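Local coordinates for protein GntR family transcriptional regulator (Streptococcus agalactiae, PDB 7B5U) that binds the second messenger c-di-AMP through this RCK_C domain dimer, the effector-sensing part of BusR, which probably acts as a DNA-binding transcriptional regulator, at residues Y6-S11 with I59-D64; E15-S20 with S51-G56; T30-V35 with E65-R70; V35-E40 with Q55-F60. All blocks are in the same frame, centred on the assembly; numbering follows the deposited sequence.

Contact 1: residues Y6-S11 with I59-D64; sequences YEIIVS and IFFVGD
One face of the Phe61 ring carries CB of Tyr6, 3.7 Å from the ring centroid in a CH-pi contact, while CG2 of Ile8 comes up to the edge of that ring. The Tyr6 ring itself is slid aside, its plane 23° from that of Phe61, so the two aromatics barely overlap; the carbonyl O of Gly63 lies at the edge of the tyrosine. A water joins Tyr6 OH, at 3.2 Å, to Gly63 O. On the other side of the sheet Glu7, extended with CG anti to its backbone N (chi1 -178°), runs alongside Phe60 and lays CG over one face of that ring, 4.0 Å from its centroid; its OE1 continues to a hydrogen bond with His58. Between the strands, Tyr6–Phe61 and Ile8–Ile59 are hydrogen-bonded antiparallel pairs, each with two backbone bonds, such as Ile59 N to Ile8 O at 2.8 Å. Val10 CG1 meets Ile59 CD1 at 3.7 Å. Strand 6-9 is an outermost strand, within the chain, of the four-stranded sheet of this RCK_C domain; helix 65-74 packs on the Ile8 and Phe61 side through Tyr68 and Met71, and Leu3 of the second subunit reaches Phe60.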
# COMPACT_ATOMS: atom_id res chain seq x y z
N TYR A 6 5.11 6.73 -6.72
CA TYR A 6 4.78 8.08 -7.14
C TYR A 6 4.65 8.98 -5.91
O TYR A 6 4.34 8.51 -4.80
CB TYR A 6 3.44 8.08 -7.87
CG TYR A 6 3.46 7.35 -9.17
CD1 TYR A 6 3.12 6.01 -9.25
CD2 TYR A 6 3.84 8.00 -10.34
CE1 TYR A 6 3.16 5.33 -10.45
CE2 TYR A 6 3.88 7.33 -11.55
CZ TYR A 6 3.53 6.00 -11.59
OH TYR A 6 3.56 5.31 -12.79
N GLU A 7 4.86 10.28 -6.12
CA GLU A 7 4.74 11.28 -5.06
C GLU A 7 3.82 12.38 -5.56
O GLU A 7 4.05 12.93 -6.64
CB GLU A 7 6.12 11.87 -4.72
CG GLU A 7 6.09 12.90 -3.59
CD GLU A 7 7.46 13.47 -3.27
OE1 GLU A 7 7.54 14.33 -2.37
OE2 GLU A 7 8.46 13.07 -3.91
N ILE A 8 2.77 12.69 -4.80
CA ILE A 8 1.94 13.85 -5.09
C ILE A 8 1.85 14.73 -3.86
O ILE A 8 1.79 14.25 -2.72
CB ILE A 8 0.53 13.49 -5.60
CG1 ILE A 8 -0.25 12.67 -4.57
CG2 ILE A 8 0.60 12.80 -6.96
CD1 ILE A 8 -1.72 12.50 -4.94
N ILE A 9 1.87 16.04 -4.08
CA ILE A 9 1.67 17.03 -3.03
C ILE A 9 0.23 17.51 -3.13
O ILE A 9 -0.17 18.10 -4.14
CB ILE A 9 2.64 18.22 -3.18
CG1 ILE A 9 4.10 17.75 -3.17
CG2 ILE A 9 2.37 19.25 -2.08
CD1 ILE A 9 5.09 18.83 -3.59
N VAL A 10 -0.57 17.24 -2.09
CA VAL A 10 -1.99 17.58 -2.13
C VAL A 10 -2.19 19.03 -1.69
O VAL A 10 -2.71 19.32 -0.60
CB VAL A 10 -2.87 16.54 -1.39
CG1 VAL A 10 -2.85 15.23 -2.16
CG2 VAL A 10 -2.40 16.31 0.06
N SER A 11 -1.79 19.95 -2.55
CA SER A 11 -1.76 21.37 -2.24
C SER A 11 -3.04 22.10 -2.62
O SER A 11 -3.22 23.25 -2.21
CB SER A 11 -0.57 22.02 -2.93
OG SER A 11 -0.61 21.79 -4.33
N ILE A 59 1.89 12.47 -0.56
CA ILE A 59 1.41 11.10 -0.57
C ILE A 59 2.32 10.30 -1.50
O ILE A 59 2.47 10.65 -2.68
CB ILE A 59 -0.04 10.99 -1.05
CG1 ILE A 59 -0.98 11.93 -0.30
CG2 ILE A 59 -0.52 9.53 -1.00
CD1 ILE A 59 -2.40 11.84 -0.80
N PHE A 60 2.90 9.23 -0.98
CA PHE A 60 3.73 8.30 -1.75
C PHE A 60 2.92 7.03 -1.96
O PHE A 60 2.40 6.46 -1.00
CB PHE A 60 5.01 7.98 -0.97
CG PHE A 60 5.91 9.18 -0.79
CD1 PHE A 60 5.69 10.08 0.24
CD2 PHE A 60 6.97 9.41 -1.65
CE1 PHE A 60 6.51 11.20 0.39
CE2 PHE A 60 7.79 10.52 -1.49
CZ PHE A 60 7.56 11.41 -0.47
N PHE A 61 2.81 6.57 -3.21
CA PHE A 61 1.94 5.44 -3.50
C PHE A 61 2.48 4.65 -4.69
O PHE A 61 3.17 5.19 -5.55
CB PHE A 61 0.49 5.88 -3.79
CG PHE A 61 0.35 6.79 -4.97
CD1 PHE A 61 0.06 6.28 -6.22
CD2 PHE A 61 0.48 8.17 -4.83
CE1 PHE A 61 -0.07 7.13 -7.33
CE2 PHE A 61 0.35 9.01 -5.92
CZ PHE A 61 0.07 8.50 -7.16
N VAL A 62 2.16 3.35 -4.71
CA VAL A 62 2.52 2.49 -5.83
C VAL A 62 1.31 2.29 -6.73
O VAL A 62 0.15 2.40 -6.31
CB VAL A 62 3.16 1.15 -5.41
CG1 VAL A 62 4.46 1.39 -4.68
CG2 VAL A 62 2.19 0.30 -4.59
N GLY A 63 1.60 1.98 -7.99
CA GLY A 63 0.60 1.84 -9.03
C GLY A 63 1.30 1.92 -10.39
O GLY A 63 2.49 1.65 -10.50
N ASP A 64 0.51 2.22 -11.41
CA ASP A 64 1.06 2.51 -12.72
C ASP A 64 0.66 3.93 -13.12
O ASP A 64 0.10 4.69 -12.32
CB ASP A 64 0.68 1.42 -13.73
CG ASP A 64 -0.81 1.33 -13.99
OD1 ASP A 64 -1.22 0.37 -14.68
OD2 ASP A 64 -1.57 2.22 -13.54
O HOH W 1 5.14 2.76 -11.77

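Contact 2: residues E15-S20 with S51-G56; sequences EHLGKS and SVIEQG
Leu17 lies against residues 53-55 where a short, weakly bonded pair of antiparallel strands, 19-20 with 52-53, is entered through a type II beta turn from His16 to Lys19. CB of Leu17 stands 4.1 Å from Ile53 O. With CG anti to its own carbonyl carbon (chi1 -63°), the side chain then splits. CD2 of Leu17 drops onto the backbone, 3.9 Å from C of Glu54, and also touches CG2 of Ile53. CD1 meets the side chain of Gln55 obliquely, 3.7 Å from both its CB and NE2; that amide nitrogen is held by Asp13 OD1. Gly18, in the third position of the turn, has the positive phi usual there (77°), and its N donates to Ile53 O at 2.8 Å. One residue on, Lys19 O accepts from Ile53 N at 3.0 Å, and CG1 of Val52 packs against that same carbonyl oxygen. The Lys19 chain folds back within its own segment, its NZ bonding to Glu15 O. Ser20 and Val52 form a non-hydrogen-bonded pair, their backbones closely apposed. The Ser20 hydroxyl is turned to its N-cap role, accepting from Glu23 N at the start of helix 21-24, whose following loop contributes Asn25 to the c-di-AMP pocket. Ile53, on the other face from Ser20 and Val52, packs on Ile21 and Leu24 of that helix. Beside the turn, Glu54 bends at chi2 (-84°) and brings OE1 to 3.7 Å from CA of Gly18.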
# COMPACT_ATOMS: atom_id res chain seq x y z
N GLU A 15 -12.43 18.01 -1.32
CA GLU A 15 -13.34 17.36 -0.38
C GLU A 15 -12.68 16.18 0.33
O GLU A 15 -13.20 15.72 1.36
CB GLU A 15 -14.56 16.84 -1.14
CG GLU A 15 -14.16 15.83 -2.23
CD GLU A 15 -15.33 15.18 -2.94
OE1 GLU A 15 -16.18 14.58 -2.25
OE2 GLU A 15 -15.40 15.25 -4.18
N HIS A 16 -11.59 15.65 -0.20
CA HIS A 16 -10.96 14.49 0.40
C HIS A 16 -9.99 14.84 1.52
O HIS A 16 -9.60 13.95 2.28
CB HIS A 16 -10.29 13.66 -0.69
CG HIS A 16 -11.23 13.27 -1.79
ND1 HIS A 16 -12.42 12.62 -1.57
CD2 HIS A 16 -11.15 13.45 -3.13
CE1 HIS A 16 -13.04 12.42 -2.73
NE2 HIS A 16 -12.28 12.91 -3.69
N LEU A 17 -9.63 16.11 1.68
CA LEU A 17 -8.68 16.49 2.72
C LEU A 17 -9.36 16.50 4.08
O LEU A 17 -10.56 16.74 4.21
CB LEU A 17 -8.05 17.84 2.41
CG LEU A 17 -7.23 17.88 1.12
CD1 LEU A 17 -6.80 19.31 0.83
CD2 LEU A 17 -6.04 16.94 1.23
N GLY A 18 -8.57 16.23 5.11
CA GLY A 18 -9.11 16.11 6.44
C GLY A 18 -9.83 14.81 6.71
O GLY A 18 -10.51 14.69 7.73
N LYS A 19 -9.70 13.84 5.82
CA LYS A 19 -10.27 12.51 5.98
C LYS A 19 -9.17 11.48 6.13
O LYS A 19 -8.03 11.68 5.71
CB LYS A 19 -11.16 12.17 4.78
CG LYS A 19 -12.34 13.11 4.60
CD LYS A 19 -13.56 12.34 4.12
CE LYS A 19 -14.75 13.25 3.86
NZ LYS A 19 -14.73 13.81 2.48
N SER A 20 -9.53 10.36 6.75
CA SER A 20 -8.61 9.25 6.88
C SER A 20 -8.58 8.42 5.60
O SER A 20 -9.52 8.41 4.80
CB SER A 20 -9.01 8.35 8.05
OG SER A 20 -10.19 7.63 7.73
N SER A 51 -4.73 6.94 9.33
CA SER A 51 -3.92 8.09 8.99
C SER A 51 -4.74 9.07 8.17
O SER A 51 -5.52 8.67 7.29
CB SER A 51 -2.69 7.64 8.21
OG SER A 51 -1.74 7.01 9.05
N VAL A 52 -4.59 10.36 8.46
CA VAL A 52 -5.37 11.42 7.83
C VAL A 52 -4.52 12.13 6.79
O VAL A 52 -3.30 12.29 6.96
CB VAL A 52 -5.90 12.41 8.90
CG1 VAL A 52 -6.73 13.53 8.27
CG2 VAL A 52 -6.72 11.66 9.92
N ILE A 53 -5.14 12.53 5.69
CA ILE A 53 -4.46 13.28 4.65
C ILE A 53 -4.86 14.75 4.79
O ILE A 53 -6.05 15.09 4.70
CB ILE A 53 -4.76 12.72 3.26
CG1 ILE A 53 -4.30 11.26 3.19
CG2 ILE A 53 -4.06 13.55 2.19
CD1 ILE A 53 -4.70 10.56 1.91
N GLU A 54 -3.87 15.62 5.00
CA GLU A 54 -4.10 17.04 5.20
C GLU A 54 -3.48 17.85 4.07
O GLU A 54 -2.58 17.38 3.37
CB GLU A 54 -3.46 17.51 6.51
CG GLU A 54 -3.63 16.58 7.70
CD GLU A 54 -4.94 16.76 8.41
OE1 GLU A 54 -5.87 17.35 7.81
OE2 GLU A 54 -5.05 16.32 9.58
N GLN A 55 -3.96 19.08 3.91
CA GLN A 55 -3.49 19.88 2.79
C GLN A 55 -2.00 20.14 2.90
O GLN A 55 -1.48 20.46 3.97
CB GLN A 55 -4.25 21.20 2.70
CG GLN A 55 -3.99 21.90 1.38
CD GLN A 55 -4.97 23.03 1.13
OE1 GLN A 55 -4.88 24.10 1.74
NE2 GLN A 55 -5.91 22.80 0.22
N GLY A 56 -1.30 19.99 1.78
CA GLY A 56 0.14 20.17 1.75
C GLY A 56 0.93 18.91 2.00
O GLY A 56 2.15 18.91 1.77

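Contact 3: residues T30-V35 with E65-R70; sequences TGATIV and EDVYAR. With 2BA ((2R,3R,3aS,5R,7aR,9R,10R,10aS,12R,14aR)-2,9-bis(6-amino-9H-purin-9-yl)octahydro-2H,7H-difuro[3,2-d:3',2'-j][1,3,7,9,2,8 ]tetraoxadiphosphacyclododecine-3,5,10,12-tetrol 5,12-dioxide), chain C.
The chain leaves helix 26-30 at Gly31, whose positive phi (79°) turns it past helix 65-74 and into strand 33-39, bringing the peptide that follows Thr30 under the side chain of Arg70. The guanidinium lies flat against this peptide: Thr30 C sits over the centre of one face, 3.2 Å from CZ, and Gly31 N lies over the same face nearer the rim. A bend at chi3 (66°) brings the group across, and NH2 bonds to Gln29 O, which would help hold it flat there. One turn earlier on the helix, Val67 sends CG1, anti to its backbone N (chi1 171°), to Ala32, 3.5 Å from CB, while CG2 faces Gly31 O. Thr30 OG1 accepts from Ala32 N in an ST turn and also bonds to Val26 O. This helix-to-strand junction of the RCK_C domain leads straight into the c-di-AMP pocket. Ile34 hydrogen-bonds one adenine through its backbone: its N donates to N11 at 2.9 Å, and the amino nitrogen N61 donates to Ile34 O, also at 2.9 Å. Asn25 and His28 of both subunits add side-chain bonds, and Ile34 N and Trp27 N of the second subunit also bond to the ligand. Ser46 of the second subunit hydrogen-bonds through OG to Gly31 O and Thr33 OG1, and Thr33 packs on its counterpart across the dimer.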
# COMPACT_ATOMS: atom_id res chain seq x y z
N THR A 30 -9.03 4.88 -6.47
CA THR A 30 -7.97 5.28 -7.40
C THR A 30 -7.07 4.14 -7.84
O THR A 30 -6.23 4.37 -8.73
CB THR A 30 -7.06 6.34 -6.77
OG1 THR A 30 -6.36 5.75 -5.67
CG2 THR A 30 -7.87 7.57 -6.33
N GLY A 31 -7.14 2.97 -7.22
CA GLY A 31 -6.21 1.90 -7.52
C GLY A 31 -4.85 2.03 -6.88
O GLY A 31 -3.99 1.17 -7.12
N ALA A 32 -4.64 3.05 -6.06
CA ALA A 32 -3.34 3.30 -5.46
C ALA A 32 -3.19 2.62 -4.11
O ALA A 32 -4.14 2.56 -3.32
CB ALA A 32 -3.15 4.80 -5.26
N THR A 33 -1.98 2.15 -3.82
CA THR A 33 -1.63 1.69 -2.49
C THR A 33 -0.65 2.69 -1.89
O THR A 33 0.48 2.84 -2.39
CB THR A 33 -1.02 0.29 -2.53
OG1 THR A 33 -1.96 -0.63 -3.11
CG2 THR A 33 -0.66 -0.20 -1.13
N ILE A 34 -1.09 3.41 -0.86
CA ILE A 34 -0.26 4.42 -0.22
C ILE A 34 0.78 3.75 0.67
O ILE A 34 0.45 2.93 1.53
CB ILE A 34 -1.12 5.41 0.58
CG1 ILE A 34 -2.08 6.18 -0.34
CG2 ILE A 34 -0.23 6.34 1.40
CD1 ILE A 34 -3.10 7.02 0.41
N VAL A 35 2.05 4.09 0.44
CA VAL A 35 3.15 3.51 1.22
C VAL A 35 3.61 4.44 2.33
O VAL A 35 4.17 3.97 3.33
CB VAL A 35 4.33 3.07 0.34
CG1 VAL A 35 3.88 1.99 -0.60
CG2 VAL A 35 4.93 4.23 -0.43
N GLU A 65 0.93 4.29 -14.38
CA GLU A 65 0.64 5.64 -14.84
C GLU A 65 -0.84 5.97 -14.73
O GLU A 65 -1.21 7.12 -14.45
CB GLU A 65 1.13 5.82 -16.28
CG GLU A 65 2.63 6.06 -16.42
CD GLU A 65 3.46 4.78 -16.52
OE1 GLU A 65 4.62 4.89 -16.96
OE2 GLU A 65 2.96 3.69 -16.17
N ASP A 66 -1.71 4.98 -14.97
CA ASP A 66 -3.14 5.22 -14.87
C ASP A 66 -3.56 5.48 -13.43
O ASP A 66 -4.41 6.34 -13.17
CB ASP A 66 -3.92 4.04 -15.46
CG ASP A 66 -5.37 4.39 -15.75
OD1 ASP A 66 -5.61 5.22 -16.65
OD2 ASP A 66 -6.26 3.83 -15.09
N VAL A 67 -2.97 4.74 -12.47
CA VAL A 67 -3.25 5.00 -11.06
C VAL A 67 -2.81 6.41 -10.69
O VAL A 67 -3.51 7.12 -9.96
CB VAL A 67 -2.54 3.94 -10.20
CG1 VAL A 67 -2.63 4.33 -8.73
CG2 VAL A 67 -3.14 2.57 -10.44
N TYR A 68 -1.64 6.83 -11.19
CA TYR A 68 -1.20 8.20 -10.96
C TYR A 68 -2.25 9.20 -11.46
O TYR A 68 -2.59 10.17 -10.76
CB TYR A 68 0.16 8.48 -11.59
CG TYR A 68 0.41 9.96 -11.66
CD1 TYR A 68 0.78 10.67 -10.52
CD2 TYR A 68 0.18 10.67 -12.84
CE1 TYR A 68 0.95 12.05 -10.56
CE2 TYR A 68 0.35 12.05 -12.89
CZ TYR A 68 0.73 12.73 -11.75
OH TYR A 68 0.91 14.09 -11.77
N ALA A 69 -2.77 8.99 -12.67
CA ALA A 69 -3.77 9.90 -13.22
C ALA A 69 -5.02 9.95 -12.35
O ALA A 69 -5.60 11.02 -12.14
CB ALA A 69 -4.12 9.48 -14.65
N ARG A 70 -5.44 8.79 -11.84
CA ARG A 70 -6.59 8.75 -10.93
C ARG A 70 -6.32 9.52 -9.64
O ARG A 70 -7.18 10.28 -9.18
CB ARG A 70 -6.99 7.29 -10.66
CG ARG A 70 -7.43 6.57 -11.93
CD ARG A 70 -7.61 5.07 -11.76
NE ARG A 70 -8.71 4.77 -10.85
CZ ARG A 70 -8.98 3.57 -10.36
NH1 ARG A 70 -8.23 2.51 -10.70
NH2 ARG A 70 -10.01 3.43 -9.53
P 2BA C . -9.55 -2.67 0.95
O1P 2BA C . -8.57 -2.32 -0.11
O2P 2BA C . -10.82 -3.33 0.53
O5' 2BA C . -8.76 -3.57 2.05
C5' 2BA C . -9.49 -4.22 3.06
C4' 2BA C . -8.47 -4.70 4.13
O4' 2BA C . -7.66 -5.61 3.58
C3' 2BA C . -7.60 -3.54 4.68
O3' 2BA C . -8.27 -2.95 5.74
C2' 2BA C . -6.30 -4.31 5.01
O2' 2BA C . -6.37 -4.88 6.39
C1' 2BA C . -6.20 -5.26 4.06
N9 2BA C . -5.43 -4.88 2.88
C8 2BA C . -5.96 -4.57 1.67
N7 2BA C . -4.95 -4.27 0.83
C5 2BA C . -3.81 -4.38 1.56
C6 2BA C . -2.48 -4.22 1.27
N6 2BA C . -1.97 -3.82 -0.00
N1 2BA C . -1.56 -4.43 2.22
C2 2BA C . -1.93 -4.80 3.48
N3 2BA C . -3.22 -4.99 3.79
C4 2BA C . -4.12 -4.76 2.80
P1 2BA C . -7.86 -1.45 6.27
O1P1 2BA C . -6.38 -1.32 6.45
O2P1 2BA C . -8.69 -1.18 7.47
O5'1 2BA C . -8.27 -0.47 5.03
C5'1 2BA C . -9.64 -0.25 4.75
C4'1 2BA C . -9.71 0.44 3.35
O4'1 2BA C . -9.08 1.61 3.38
C3'1 2BA C . -9.05 -0.44 2.26
O3'1 2BA C . -10.00 -1.32 1.78
C2'1 2BA C . -8.56 0.66 1.28
O2'1 2BA C . -9.65 1.02 0.32
C1'1 2BA C . -8.22 1.71 2.06
N91 2BA C . -6.83 1.75 2.50
C81 2BA C . -6.33 1.43 3.72
N71 2BA C . -4.99 1.58 3.70
C51 2BA C . -4.68 1.97 2.44
C61 2BA C . -3.49 2.26 1.78
N61 2BA C . -2.23 2.21 2.45
N11 2BA C . -3.51 2.64 0.52
C21 2BA C . -4.68 2.71 -0.15
N31 2BA C . -5.86 2.44 0.43
C41 2BA C . -5.81 2.06 1.71

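Contact 4: residues V35-E40 with Q55-F60; sequences VAIEHE and QGDHIF
His39 and Asp57 meet across the far end of the strand pair: ND1 of the histidine donates to OD1 at 2.7 Å, nearly straight at 167°. The histidine extends with CG anti to its backbone N (chi1 176°), and OD1 lies in the ring plane, while the ring approaches the carboxylate from its syn side with the two planes almost perpendicular. A water bonded to the backbone N of Glu40 donates to the same OD1, whereas OD2 accepts from Glu54 N. Next along, Glu38 and His58 point the same way from a hydrogen-bonded pair. The extended glutamate chain brings OE1 over one face of the His58 ring, 3.5 Å from CG; the ring's ND1 bonds instead to Glu7. At the other end Val35 and Ala36 both face Phe60 in a classic beta bulge. Val35 N bonds to Phe60 O at 2.8 Å, the bond from Ala36 N is weak, and CG2 of Val35 rests 3.8 Å from Phe60 CB. Val35 also packs on Val35 of the second subunit, placing the bulge at the dimer interface. With three bonds shared between its oxygens, the buried Asp57 carboxylate is well satisfied, and its charge would probably favour a protonated, positively charged His39.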
# COMPACT_ATOMS: atom_id res chain seq x y z
N VAL A 35 2.05 4.09 0.44
CA VAL A 35 3.15 3.51 1.22
C VAL A 35 3.61 4.44 2.33
O VAL A 35 4.17 3.97 3.33
CB VAL A 35 4.33 3.07 0.34
CG1 VAL A 35 3.88 1.99 -0.60
CG2 VAL A 35 4.93 4.23 -0.43
N ALA A 36 3.41 5.75 2.17
CA ALA A 36 3.83 6.69 3.19
C ALA A 36 3.11 8.02 3.00
O ALA A 36 2.72 8.37 1.88
CB ALA A 36 5.34 6.94 3.16
N ILE A 37 2.94 8.74 4.10
CA ILE A 37 2.49 10.13 4.09
C ILE A 37 3.59 10.97 4.72
O ILE A 37 4.11 10.63 5.78
CB ILE A 37 1.19 10.32 4.89
CG1 ILE A 37 0.06 9.47 4.31
CG2 ILE A 37 0.79 11.80 4.91
CD1 ILE A 37 -1.09 9.31 5.26
N GLU A 38 3.91 12.09 4.07
CA GLU A 38 4.78 13.08 4.67
C GLU A 38 3.91 14.24 5.12
O GLU A 38 3.18 14.82 4.31
CB GLU A 38 5.85 13.56 3.70
CG GLU A 38 6.86 14.47 4.37
CD GLU A 38 7.83 15.09 3.39
OE1 GLU A 38 7.79 14.73 2.19
OE2 GLU A 38 8.63 15.95 3.81
N HIS A 39 3.99 14.58 6.41
CA HIS A 39 3.16 15.61 7.01
C HIS A 39 4.06 16.45 7.90
O HIS A 39 4.70 15.91 8.80
CB HIS A 39 2.07 14.94 7.84
CG HIS A 39 1.21 15.90 8.59
ND1 HIS A 39 0.39 16.81 7.97
CD2 HIS A 39 1.06 16.10 9.93
CE1 HIS A 39 -0.25 17.52 8.88
NE2 HIS A 39 0.14 17.11 10.08
N GLU A 40 4.11 17.75 7.65
CA GLU A 40 4.98 18.64 8.43
C GLU A 40 6.42 18.14 8.44
O GLU A 40 7.13 18.25 9.44
CB GLU A 40 4.44 18.85 9.85
CG GLU A 40 3.02 19.40 9.90
CD GLU A 40 2.36 19.24 11.27
OE1 GLU A 40 2.92 18.51 12.12
OE2 GLU A 40 1.29 19.83 11.49
N GLN A 55 -3.96 19.08 3.91
CA GLN A 55 -3.49 19.88 2.79
C GLN A 55 -2.00 20.14 2.90
O GLN A 55 -1.48 20.46 3.97
CB GLN A 55 -4.25 21.20 2.70
CG GLN A 55 -3.99 21.90 1.38
CD GLN A 55 -4.97 23.03 1.13
OE1 GLN A 55 -4.88 24.10 1.74
NE2 GLN A 55 -5.91 22.80 0.22
N GLY A 56 -1.30 19.99 1.78
CA GLY A 56 0.14 20.17 1.75
C GLY A 56 0.93 18.91 2.00
O GLY A 56 2.15 18.91 1.77
N ASP A 57 0.29 17.84 2.44
CA ASP A 57 1.02 16.60 2.66
C ASP A 57 1.53 16.03 1.34
O ASP A 57 0.99 16.30 0.26
CB ASP A 57 0.10 15.55 3.30
CG ASP A 57 -0.21 15.85 4.76
OD1 ASP A 57 0.34 16.81 5.32
OD2 ASP A 57 -1.02 15.09 5.35
N HIS A 58 2.58 15.21 1.43
CA HIS A 58 3.04 14.44 0.28
C HIS A 58 2.56 13.01 0.46
O HIS A 58 2.77 12.39 1.51
CB HIS A 58 4.57 14.43 0.18
CG HIS A 58 5.19 15.79 0.04
ND1 HIS A 58 6.28 16.01 -0.78
CD2 HIS A 58 4.89 16.99 0.60
CE1 HIS A 58 6.63 17.28 -0.71
NE2 HIS A 58 5.80 17.90 0.11
N ILE A 59 1.89 12.47 -0.56
CA ILE A 59 1.41 11.10 -0.57
C ILE A 59 2.32 10.30 -1.50
O ILE A 59 2.47 10.65 -2.68
CB ILE A 59 -0.04 10.99 -1.05
CG1 ILE A 59 -0.98 11.93 -0.30
CG2 ILE A 59 -0.52 9.53 -1.00
CD1 ILE A 59 -2.40 11.84 -0.80
N PHE A 60 2.90 9.23 -0.98
CA PHE A 60 3.73 8.30 -1.75
C PHE A 60 2.92 7.03 -1.96
O PHE A 60 2.40 6.46 -1.00
CB PHE A 60 5.01 7.98 -0.97
CG PHE A 60 5.91 9.18 -0.79
CD1 PHE A 60 5.69 10.08 0.24
CD2 PHE A 60 6.97 9.41 -1.65
CE1 PHE A 60 6.51 11.20 0.39
CE2 PHE A 60 7.79 10.52 -1.49
CZ PHE A 60 7.56 11.41 -0.47
O HOH W 2 2.48 18.59 5.26

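How the contacts relate
Contacts 1 and 4 flank strand 58-62, which lies between strands 6-9 and 33-39 in the four-stranded sheet; their centres are 8 Å apart and they share Ile59 and Phe60. Contact 3 joins the start of strand 33-39 to helix 65-74, which follows strand 58-62 in the chain; it shares Val35 with contact 4, which is nested inside its loop. Contact 2, nested inside the loop of contact 1, forms the separate two-stranded sheet about 16 Å from contact 3 between centres, across the middle of the chain. Ile53 of contact 2 touches both Ile34 and Ile59, tying the small sheet to the ligand-binding strand. Contacts 1, 3 and 4 all reach the second subunit, connecting sheet, pocket and dimer interface.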